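DNA polymerase beta (Leishmania infantum, PDB 4P4M) catalyses template-directed addition of deoxynucleotides to DNA as a family X polymerase and probably serves base excision repair. Local coordinates at residues C171-G185 with V197-P209. Sequence-based numbering, arbitrary orientation.
Sequences CMEVLGKDFSILICG and VDAILSRTLDAPP. With MG (magnesium ion), chain E; D3T (2',3'-dideoxy-thymidine-5'-triphosphate), chain D.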
ATOM      1  N   CYS A 171     -14.114  -8.272   6.786  1.00 19.63           N
ATOM      2  CA  CYS A 171     -14.752  -7.069   6.256  1.00 20.05           C
ATOM      3  C   CYS A 171     -16.289  -7.215   6.263  1.00 23.45           C
ATOM      4  O   CYS A 171     -17.009  -6.344   6.769  1.00 23.03           O
ATOM      5  CB  CYS A 171     -14.219  -6.759   4.847  1.00 20.65           C
ATOM      6  SG  CYS A 171     -14.930  -5.251   4.064  1.00 21.86           S
ATOM      7  N   MET A 172     -16.795  -8.321   5.725  1.00 20.13           N
ATOM      8  CA  MET A 172     -18.245  -8.557   5.734  1.00 23.53           C
ATOM      9  C   MET A 172     -18.819  -8.570   7.154  1.00 26.71           C
ATOM     10  O   MET A 172     -19.897  -8.009   7.402  1.00 22.70           O
ATOM     11  CB  MET A 172     -18.598  -9.867   5.013  1.00 23.77           C
ATOM     12  CG  MET A 172     -20.109 -10.146   4.903  1.00 24.95           C
ATOM     13  SD  MET A 172     -21.017  -8.944   3.878  1.00 29.64           S
ATOM     14  CE  MET A 172     -20.420  -9.319   2.230  1.00 33.20           C
ATOM     15  N   GLU A 173     -18.098  -9.206   8.078  1.00 23.86           N
ATOM     16  CA  GLU A 173     -18.566  -9.352   9.459  0.50 25.47           C
ATOM     17  C   GLU A 173     -18.726  -8.020  10.176  1.00 25.38           C
ATOM     18  O   GLU A 173     -19.747  -7.773  10.816  1.00 26.08           O
ATOM     19  CB  GLU A 173     -17.623 -10.247  10.273  0.50 22.80           C
ATOM     20  CG  GLU A 173     -17.801 -11.720  10.022  0.50 25.37           C
ATOM     21  CD  GLU A 173     -16.985 -12.576  10.977  0.50 29.05           C
ATOM     22  OE1 GLU A 173     -16.209 -12.014  11.784  0.50 26.08           O
ATOM     23  OE2 GLU A 173     -17.129 -13.815  10.923  0.50 28.41           O
ATOM     24  N   VAL A 174     -17.720  -7.152  10.069  1.00 19.54           N
ATOM     25  CA  VAL A 174     -17.729  -5.913  10.853  1.00 23.54           C
ATOM     26  C   VAL A 174     -18.204  -4.671  10.078  1.00 27.20           C
ATOM     27  O   VAL A 174     -18.775  -3.750  10.676  1.00 23.39           O
ATOM     28  CB  VAL A 174     -16.355  -5.659  11.545  1.00 19.51           C
ATOM     29  CG1 VAL A 174     -15.313  -5.158  10.537  1.00 17.77           C
ATOM     30  CG2 VAL A 174     -16.504  -4.668  12.700  1.00 24.95           C
ATOM     31  N   LEU A 175     -18.001  -4.654   8.759  1.00 22.97           N
ATOM     32  CA  LEU A 175     -18.424  -3.503   7.938  1.00 23.37           C
ATOM     33  C   LEU A 175     -19.692  -3.740   7.109  1.00 27.28           C
ATOM     34  O   LEU A 175     -20.369  -2.780   6.718  1.00 25.11           O
ATOM     35  CB  LEU A 175     -17.292  -3.023   7.016  1.00 20.27           C
ATOM     36  CG  LEU A 175     -15.940  -2.712   7.661  1.00 21.18           C
ATOM     37  CD1 LEU A 175     -14.947  -2.211   6.612  1.00 19.68           C
ATOM     38  CD2 LEU A 175     -16.091  -1.688   8.789  1.00 21.39           C
ATOM     39  N   GLY A 176     -20.004  -5.002   6.821  1.00 24.39           N
ATOM     40  CA  GLY A 176     -21.231  -5.335   6.101  1.00 23.71           C
ATOM     41  C   GLY A 176     -21.133  -5.256   4.586  1.00 23.15           C
ATOM     42  O   GLY A 176     -20.066  -4.995   4.036  1.00 20.48           O
ATOM     43  N   LYS A 177     -22.265  -5.448   3.905  1.00 21.53           N
ATOM     44  CA  LYS A 177     -22.281  -5.609   2.451  1.00 22.20           C
ATOM     45  C   LYS A 177     -21.946  -4.339   1.666  1.00 23.50           C
ATOM     46  O   LYS A 177     -21.698  -4.415   0.467  1.00 23.40           O
ATOM     47  CB  LYS A 177     -23.647  -6.147   1.994  1.00 27.28           C
ATOM     48  CG  LYS A 177     -24.779  -5.168   2.239  1.00 31.58           C
ATOM     49  CD  LYS A 177     -26.082  -5.625   1.605  1.00 48.91           C
ATOM     50  CE  LYS A 177     -27.156  -4.564   1.777  1.00 60.68           C
ATOM     51  NZ  LYS A 177     -28.336  -4.821   0.909  1.00 76.81           N
ATOM     52  N   ASP A 178     -21.950  -3.173   2.318  1.00 22.98           N
ATOM     53  CA  ASP A 178     -21.613  -1.929   1.598  1.00 24.32           C
ATOM     54  C   ASP A 178     -20.130  -1.844   1.221  1.00 22.16           C
ATOM     55  O   ASP A 178     -19.742  -0.989   0.420  1.00 18.64           O
ATOM     56  CB  ASP A 178     -21.961  -0.675   2.418  1.00 20.71           C
ATOM     57  CG  ASP A 178     -23.450  -0.400   2.487  1.00 32.85           C
ATOM     58  OD1 ASP A 178     -24.206  -0.938   1.658  1.00 30.94           O
ATOM     59  OD2 ASP A 178     -23.856   0.376   3.380  1.00 34.26           O
ATOM     60  N   PHE A 179     -19.301  -2.702   1.816  1.00 21.44           N
ATOM     61  CA  PHE A 179     -17.853  -2.640   1.612  1.00 18.84           C
ATOM     62  C   PHE A 179     -17.281  -3.886   0.930  1.00 22.54           C
ATOM     63  O   PHE A 179     -17.883  -4.954   0.962  1.00 22.23           O
ATOM     64  CB  PHE A 179     -17.132  -2.393   2.951  1.00 17.16           C
ATOM     65  CG  PHE A 179     -17.205  -0.963   3.418  1.00 19.52           C
ATOM     66  CD1 PHE A 179     -18.250  -0.528   4.214  1.00 22.83           C
ATOM     67  CD2 PHE A 179     -16.225  -0.049   3.045  1.00 22.71           C
ATOM     68  CE1 PHE A 179     -18.318   0.791   4.637  1.00 21.41           C
ATOM     69  CE2 PHE A 179     -16.285   1.268   3.471  1.00 22.77           C
ATOM     70  CZ  PHE A 179     -17.331   1.688   4.265  1.00 22.57           C
ATOM     71  N   SER A 180     -16.119  -3.740   0.299  1.00 18.53           N
ATOM     72  CA  SER A 180     -15.428  -4.900  -0.254  1.00 20.06           C
ATOM     73  C   SER A 180     -13.907  -4.798  -0.099  1.00 22.97           C
ATOM     74  O   SER A 180     -13.363  -3.704   0.099  1.00 16.49           O
ATOM     75  CB  SER A 180     -15.798  -5.082  -1.726  1.00 27.06           C
ATOM     76  OG  SER A 180     -15.296  -4.005  -2.486  1.00 31.33           O
ATOM     77  N   ILE A 181     -13.241  -5.949  -0.195  1.00 19.73           N
ATOM     78  CA  ILE A 181     -11.777  -6.046  -0.162  1.00 18.42           C
ATOM     79  C   ILE A 181     -11.260  -6.679  -1.454  1.00 20.82           C
ATOM     80  O   ILE A 181     -11.801  -7.698  -1.917  1.00 21.30           O
ATOM     81  CB  ILE A 181     -11.290  -6.925   1.027  1.00 23.39           C
ATOM     82  CG1 ILE A 181     -11.516  -6.225   2.365  1.00 22.76           C
ATOM     83  CG2 ILE A 181      -9.804  -7.278   0.855  1.00 26.67           C
ATOM     84  CD1 ILE A 181     -10.470  -5.151   2.696  1.00 25.55           C
ATOM     85  N   LEU A 182     -10.217  -6.076  -2.029  1.00 17.43           N
ATOM     86  CA  LEU A 182      -9.533  -6.597  -3.221  1.00 22.75           C
ATOM     87  C   LEU A 182      -8.022  -6.616  -2.959  1.00 24.03           C
ATOM     88  O   LEU A 182      -7.456  -5.615  -2.513  1.00 20.39           O
ATOM     89  CB  LEU A 182      -9.815  -5.704  -4.440  1.00 24.56           C
ATOM     90  CG  LEU A 182     -11.261  -5.573  -4.946  1.00 45.60           C
ATOM     91  CD1 LEU A 182     -11.519  -4.220  -5.624  1.00 50.34           C
ATOM     92  CD2 LEU A 182     -11.625  -6.729  -5.883  1.00 41.02           C
ATOM     93  N   ILE A 183      -7.370  -7.742  -3.237  1.00 19.40           N
ATOM     94  CA  ILE A 183      -5.921  -7.846  -3.052  1.00 18.97           C
ATOM     95  C   ILE A 183      -5.221  -7.626  -4.396  1.00 20.78           C
ATOM     96  O   ILE A 183      -5.510  -8.327  -5.370  1.00 21.13           O
ATOM     97  CB  ILE A 183      -5.507  -9.224  -2.473  1.00 25.76           C
ATOM     98  CG1 ILE A 183      -6.305  -9.545  -1.196  1.00 28.87           C
ATOM     99  CG2 ILE A 183      -4.000  -9.264  -2.212  1.00 19.12           C
ATOM    100  CD1 ILE A 183      -6.161  -8.504  -0.064  1.00 23.81           C
ATOM    101  N   CYS A 184      -4.311  -6.657  -4.443  1.00 18.75           N
ATOM    102  CA  CYS A 184      -3.604  -6.299  -5.675  1.00 18.14           C
ATOM    103  C   CYS A 184      -2.128  -6.689  -5.602  1.00 20.66           C
ATOM    104  O   CYS A 184      -1.819  -7.816  -5.258  1.00 17.56           O
ATOM    105  CB  CYS A 184      -3.771  -4.807  -5.973  1.00 18.30           C
ATOM    106  SG  CYS A 184      -5.519  -4.352  -6.244  1.00 23.04           S
ATOM    107  N   GLY A 185      -1.222  -5.758  -5.911  1.00 19.11           N
ATOM    108  CA  GLY A 185       0.207  -6.045  -5.849  1.00 19.27           C
ATOM    109  C   GLY A 185       0.659  -7.192  -6.758  1.00 19.77           C
ATOM    110  O   GLY A 185      -0.017  -7.540  -7.724  1.00 19.15           O
ATOM    111  N   VAL A 197       1.208  -7.962   1.493  1.00 19.03           N
ATOM    112  CA  VAL A 197      -0.191  -8.041   1.074  1.00 21.48           C
ATOM    113  C   VAL A 197      -0.712  -6.621   0.804  1.00 20.65           C
ATOM    114  O   VAL A 197      -0.750  -5.805   1.722  1.00 17.22           O
ATOM    115  CB  VAL A 197      -1.057  -8.696   2.177  1.00 18.67           C
ATOM    116  CG1 VAL A 197      -2.539  -8.727   1.746  1.00 21.36           C
ATOM    117  CG2 VAL A 197      -0.565 -10.099   2.484  1.00 19.32           C
ATOM    118  N   ASP A 198      -1.097  -6.325  -0.444  1.00 17.08           N
ATOM    119  CA  ASP A 198      -1.619  -5.003  -0.807  1.00 20.46           C
ATOM    120  C   ASP A 198      -3.128  -5.042  -0.995  1.00 21.69           C
ATOM    121  O   ASP A 198      -3.622  -5.575  -1.999  1.00 20.51           O
ATOM    122  CB  ASP A 198      -0.977  -4.492  -2.106  1.00 23.09           C
ATOM    123  CG  ASP A 198       0.537  -4.372  -2.001  1.00 24.60           C
ATOM    124  OD1 ASP A 198       1.031  -3.586  -1.164  1.00 25.20           O
ATOM    125  OD2 ASP A 198       1.233  -5.068  -2.768  1.00 20.44           O
ATOM    126  N   ALA A 199      -3.863  -4.474  -0.042  1.00 16.99           N
ATOM    127  CA  ALA A 199      -5.319  -4.539  -0.084  1.00 19.22           C
ATOM    128  C   ALA A 199      -5.953  -3.169  -0.358  1.00 16.95           C
ATOM    129  O   ALA A 199      -5.445  -2.140   0.098  1.00 17.78           O
ATOM    130  CB  ALA A 199      -5.860  -5.117   1.228  1.00 18.42           C
ATOM    131  N   ILE A 200      -7.049  -3.174  -1.118  1.00 15.84           N
ATOM    132  CA  ILE A 200      -7.920  -2.002  -1.264  1.00 16.64           C
ATOM    133  C   ILE A 200      -9.238  -2.258  -0.546  1.00 15.43           C
ATOM    134  O   ILE A 200      -9.885  -3.294  -0.750  1.00 18.97           O
ATOM    135  CB  ILE A 200      -8.248  -1.695  -2.755  1.00 16.16           C
ATOM    136  CG1 ILE A 200      -6.977  -1.356  -3.532  1.00 18.11           C
ATOM    137  CG2 ILE A 200      -9.289  -0.543  -2.863  1.00 15.86           C
ATOM    138  CD1 ILE A 200      -7.189  -1.326  -5.065  1.00 25.94           C
ATOM    139  N   LEU A 201      -9.619  -1.315   0.311  1.00 14.49           N
ATOM    140  CA  LEU A 201     -10.926  -1.326   0.955  1.00 13.16           C
ATOM    141  C   LEU A 201     -11.777  -0.234   0.298  1.00 13.63           C
ATOM    142  O   LEU A 201     -11.348   0.911   0.209  1.00 15.94           O
ATOM    143  CB  LEU A 201     -10.751  -1.054   2.453  1.00 15.02           C
ATOM    144  CG  LEU A 201     -12.010  -0.851   3.301  1.00 16.84           C
ATOM    145  CD1 LEU A 201     -12.851  -2.135   3.346  1.00 17.21           C
ATOM    146  CD2 LEU A 201     -11.636  -0.379   4.711  1.00 18.76           C
ATOM    147  N   SER A 202     -12.972  -0.579  -0.173  1.00 15.48           N
ATOM    148  CA  SER A 202     -13.809   0.415  -0.845  1.00 16.11           C
ATOM    149  C   SER A 202     -15.300   0.089  -0.750  1.00 21.85           C
ATOM    150  O   SER A 202     -15.679  -1.072  -0.567  1.00 18.90           O
ATOM    151  CB  SER A 202     -13.404   0.536  -2.319  1.00 23.01           C
ATOM    152  OG  SER A 202     -13.658  -0.673  -3.035  1.00 18.98           O
ATOM    153  N   ARG A 203     -16.143   1.115  -0.868  1.00 17.83           N
ATOM    154  CA  ARG A 203     -17.592   0.902  -0.915  1.00 16.90           C
ATOM    155  C   ARG A 203     -18.007   0.382  -2.290  1.00 18.43           C
ATOM    156  O   ARG A 203     -17.426   0.759  -3.310  1.00 21.45           O
ATOM    157  CB  ARG A 203     -18.348   2.198  -0.568  1.00 19.35           C
ATOM    158  CG  ARG A 203     -18.244   2.585   0.927  1.00 20.85           C
ATOM    159  CD  ARG A 203     -18.833   3.988   1.193  1.00 20.30           C
ATOM    160  NE  ARG A 203     -20.301   4.053   1.068  1.00 20.25           N
ATOM    161  CZ  ARG A 203     -21.142   3.628   2.005  1.00 24.13           C
ATOM    162  NH1 ARG A 203     -20.665   3.097   3.126  1.00 24.29           N
ATOM    163  NH2 ARG A 203     -22.458   3.735   1.835  1.00 22.56           N
ATOM    164  N   THR A 204     -19.020  -0.482  -2.326  1.00 18.67           N
ATOM    165  CA  THR A 204     -19.444  -1.084  -3.583  1.00 22.90           C
ATOM    166  C   THR A 204     -20.256  -0.102  -4.434  1.00 25.23           C
ATOM    167  O   THR A 204     -20.738   0.925  -3.939  1.00 22.32           O
ATOM    168  CB  THR A 204     -20.328  -2.315  -3.345  1.00 26.77           C
ATOM    169  OG1 THR A 204     -21.565  -1.887  -2.759  1.00 27.33           O
ATOM    170  CG2 THR A 204     -19.628  -3.332  -2.415  1.00 22.81           C
ATOM    171  N   LEU A 205     -20.432  -0.443  -5.708  1.00 23.32           N
ATOM    172  CA  LEU A 205     -21.276   0.350  -6.605  1.00 26.11           C
ATOM    173  C   LEU A 205     -22.716   0.474  -6.114  1.00 28.15           C
ATOM    174  O   LEU A 205     -23.365   1.487  -6.354  1.00 29.43           O
ATOM    175  CB  LEU A 205     -21.243  -0.224  -8.025  1.00 34.18           C
ATOM    176  CG  LEU A 205     -19.957   0.092  -8.787  1.00 37.29           C
ATOM    177  CD1 LEU A 205     -19.827  -0.766 -10.046  1.00 44.98           C
ATOM    178  CD2 LEU A 205     -19.903   1.578  -9.115  1.00 34.55           C
ATOM    179  N   ASP A 206     -23.206  -0.541  -5.408  1.00 25.85           N
ATOM    180  CA  ASP A 206     -24.573  -0.529  -4.873  1.00 28.28           C
ATOM    181  C   ASP A 206     -24.765   0.278  -3.579  1.00 30.26           C
ATOM    182  O   ASP A 206     -25.885   0.632  -3.237  1.00 30.57           O
ATOM    183  CB  ASP A 206     -25.065  -1.960  -4.625  1.00 40.11           C
ATOM    184  CG  ASP A 206     -25.384  -2.701  -5.906  1.00 64.12           C
ATOM    185  OD1 ASP A 206     -25.508  -2.046  -6.966  1.00 55.38           O
ATOM    186  OD2 ASP A 206     -25.522  -3.942  -5.844  1.00 77.28           O
ATOM    187  N   ALA A 207     -23.691   0.543  -2.846  1.00 23.92           N
ATOM    188  CA  ALA A 207     -23.799   1.251  -1.565  1.00 21.70           C
ATOM    189  C   ALA A 207     -24.329   2.672  -1.748  1.00 24.18           C
ATOM    190  O   ALA A 207     -24.000   3.333  -2.735  1.00 26.08           O
ATOM    191  CB  ALA A 207     -22.423   1.285  -0.861  1.00 22.50           C
ATOM    192  N   PRO A 208     -25.146   3.157  -0.797  1.00 24.26           N
ATOM    193  CA  PRO A 208     -25.641   4.529  -0.984  1.00 30.94           C
ATOM    194  C   PRO A 208     -24.519   5.561  -0.884  1.00 27.50           C
ATOM    195  O   PRO A 208     -23.543   5.342  -0.164  1.00 25.31           O
ATOM    196  CB  PRO A 208     -26.656   4.709   0.157  1.00 31.93           C
ATOM    197  CG  PRO A 208     -26.400   3.601   1.120  1.00 35.96           C
ATOM    198  CD  PRO A 208     -25.790   2.473   0.337  1.00 28.37           C
ATOM    199  N   PRO A 209     -24.641   6.669  -1.627  1.00 28.24           N
ATOM    200  CA  PRO A 209     -23.631   7.735  -1.597  1.00 29.05           C
ATOM    201  C   PRO A 209     -23.596   8.429  -0.239  1.00 26.20           C
ATOM    202  O   PRO A 209     -24.638   8.547   0.405  1.00 25.36           O
ATOM    203  CB  PRO A 209     -24.124   8.726  -2.661  1.00 36.81           C
ATOM    204  CG  PRO A 209     -25.148   7.976  -3.464  1.00 40.72           C
ATOM    205  CD  PRO A 209     -25.754   6.983  -2.538  1.00 32.99           C
TER
HETATM  206 MG    MG E 402       3.260  -5.832  -2.786  1.00 25.33          MG
HETATM  207  PA  D3T D 401       4.998  -3.209  -3.664  1.00 23.55           P
HETATM  208  O1A D3T D 401       4.230  -3.892  -2.584  1.00 18.46           O
HETATM  209  O2A D3T D 401       6.136  -2.360  -3.172  1.00 19.67           O
HETATM  210  O5' D3T D 401       3.831  -1.873  -3.863  1.00 27.45           O
HETATM  211  C5' D3T D 401       2.613  -2.249  -4.266  1.00 25.03           C
HETATM  212  C4' D3T D 401       2.102  -1.374  -5.477  1.00 20.59           C
HETATM  213  O4' D3T D 401       2.327   0.017  -5.226  1.00 19.83           O
HETATM  214  C1' D3T D 401       2.669   0.661  -6.407  1.00 19.83           C
HETATM  215  N1  D3T D 401       3.947   1.412  -6.219  1.00 20.55           N
HETATM  216  C6  D3T D 401       4.982   0.823  -5.513  1.00 22.42           C
HETATM  217  C2  D3T D 401       4.113   2.723  -6.818  1.00 20.17           C
HETATM  218  O2  D3T D 401       3.223   3.242  -7.446  1.00 21.30           O
HETATM  219  N3  D3T D 401       5.363   3.366  -6.629  1.00 23.70           N
HETATM  220  C4  D3T D 401       6.304   2.741  -5.933  1.00 24.68           C
HETATM  221  O4  D3T D 401       7.479   3.382  -5.772  1.00 21.66           O
HETATM  222  C5  D3T D 401       6.199   1.453  -5.328  1.00 23.30           C
HETATM  223  C5M D3T D 401       7.341   0.885  -4.583  1.00 27.94           C
HETATM  224  C2' D3T D 401       2.859  -0.388  -7.527  1.00 24.15           C
HETATM  225  C3' D3T D 401       2.910  -1.691  -6.756  1.00 21.97           C
HETATM  226  O3A D3T D 401       4.994  -3.688  -5.136  1.00 30.73           O
HETATM  227  PB  D3T D 401       4.713  -5.356  -5.561  1.00 22.77           P
HETATM  228  O1B D3T D 401       3.401  -5.579  -4.891  1.00 17.64           O
HETATM  229  O2B D3T D 401       4.648  -5.087  -7.037  1.00 23.22           O
HETATM  230  O3B D3T D 401       5.817  -6.349  -5.172  1.00 30.07           O
HETATM  231  PG  D3T D 401       6.172  -7.247  -3.768  1.00 23.74           P
HETATM  232  O1G D3T D 401       5.134  -6.904  -2.742  1.00 19.10           O
HETATM  233  O2G D3T D 401       7.560  -6.745  -3.398  1.00 25.69           O
HETATM  234  O3G D3T D 401       6.083  -8.688  -4.222  1.00 20.20           O
HETATM  235  O   HOH W   1     -23.264  -3.747  -1.704  1.00 29.33           O
HETATM  236  O   HOH W   2     -22.133   1.469   5.207  1.00 35.50           O
HETATM  237  O   HOH W   3     -12.074  -2.976  -2.719  1.00 21.63           O
HETATM  238  O   HOH W   4      -0.463  -8.217  -2.718  1.00 20.30           O
HETATM  239  O   HOH W   5       2.189  -7.843  -2.961  1.00 21.30           O
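Phe179 and Arg203 both turn CG away from their own carbonyl carbon (chi1 -77° and -71°), and this lays the arginine CG over one face of the phenylalanine ring, a CH-pi contact 3.8 Å from CG to the ring centroid. Leu175 CD1 lies over the rim of the opposite face. The Arg203 guanidinium lies beside the Asp178 carboxylate, where Arg203 NH2 and Asp178 OD2 form a long salt bridge at 4.0 Å; a water joins OD2 to NH1, while Arg203 NH2 donates a hydrogen bond to Pro208 O (2.8 Å), which lies close to the guanidinium plane. Leu201, with CG anti to the backbone N (chi1 173°), sends CD1 among Cys171 SG, Leu175, Phe179 and Ile181, tying helix to sheet.

Strands 179-183 and 197-203 run antiparallel; Ser180 with Ser202 and Leu182 with Ile200 are hydrogen-bonded pairs. Beyond Ile183 one more backbone hydrogen bond, Cys184 N to Asp198 O (2.8 Å), joins the chains, and a water bridges Cys184 O and Asp198 N. Asp198 OD2 then binds magnesium at 2.2 Å, alongside Asp196 and all three phosphates of the dideoxynucleotide: the paired metal-binding aspartates of the family X palm.

Helix 157-175 packs on Ile181 and Ile183, helix 282-290 on Ile200 and Ser202 across the sheet, and strand 270-277 flanks 193-203 in parallel.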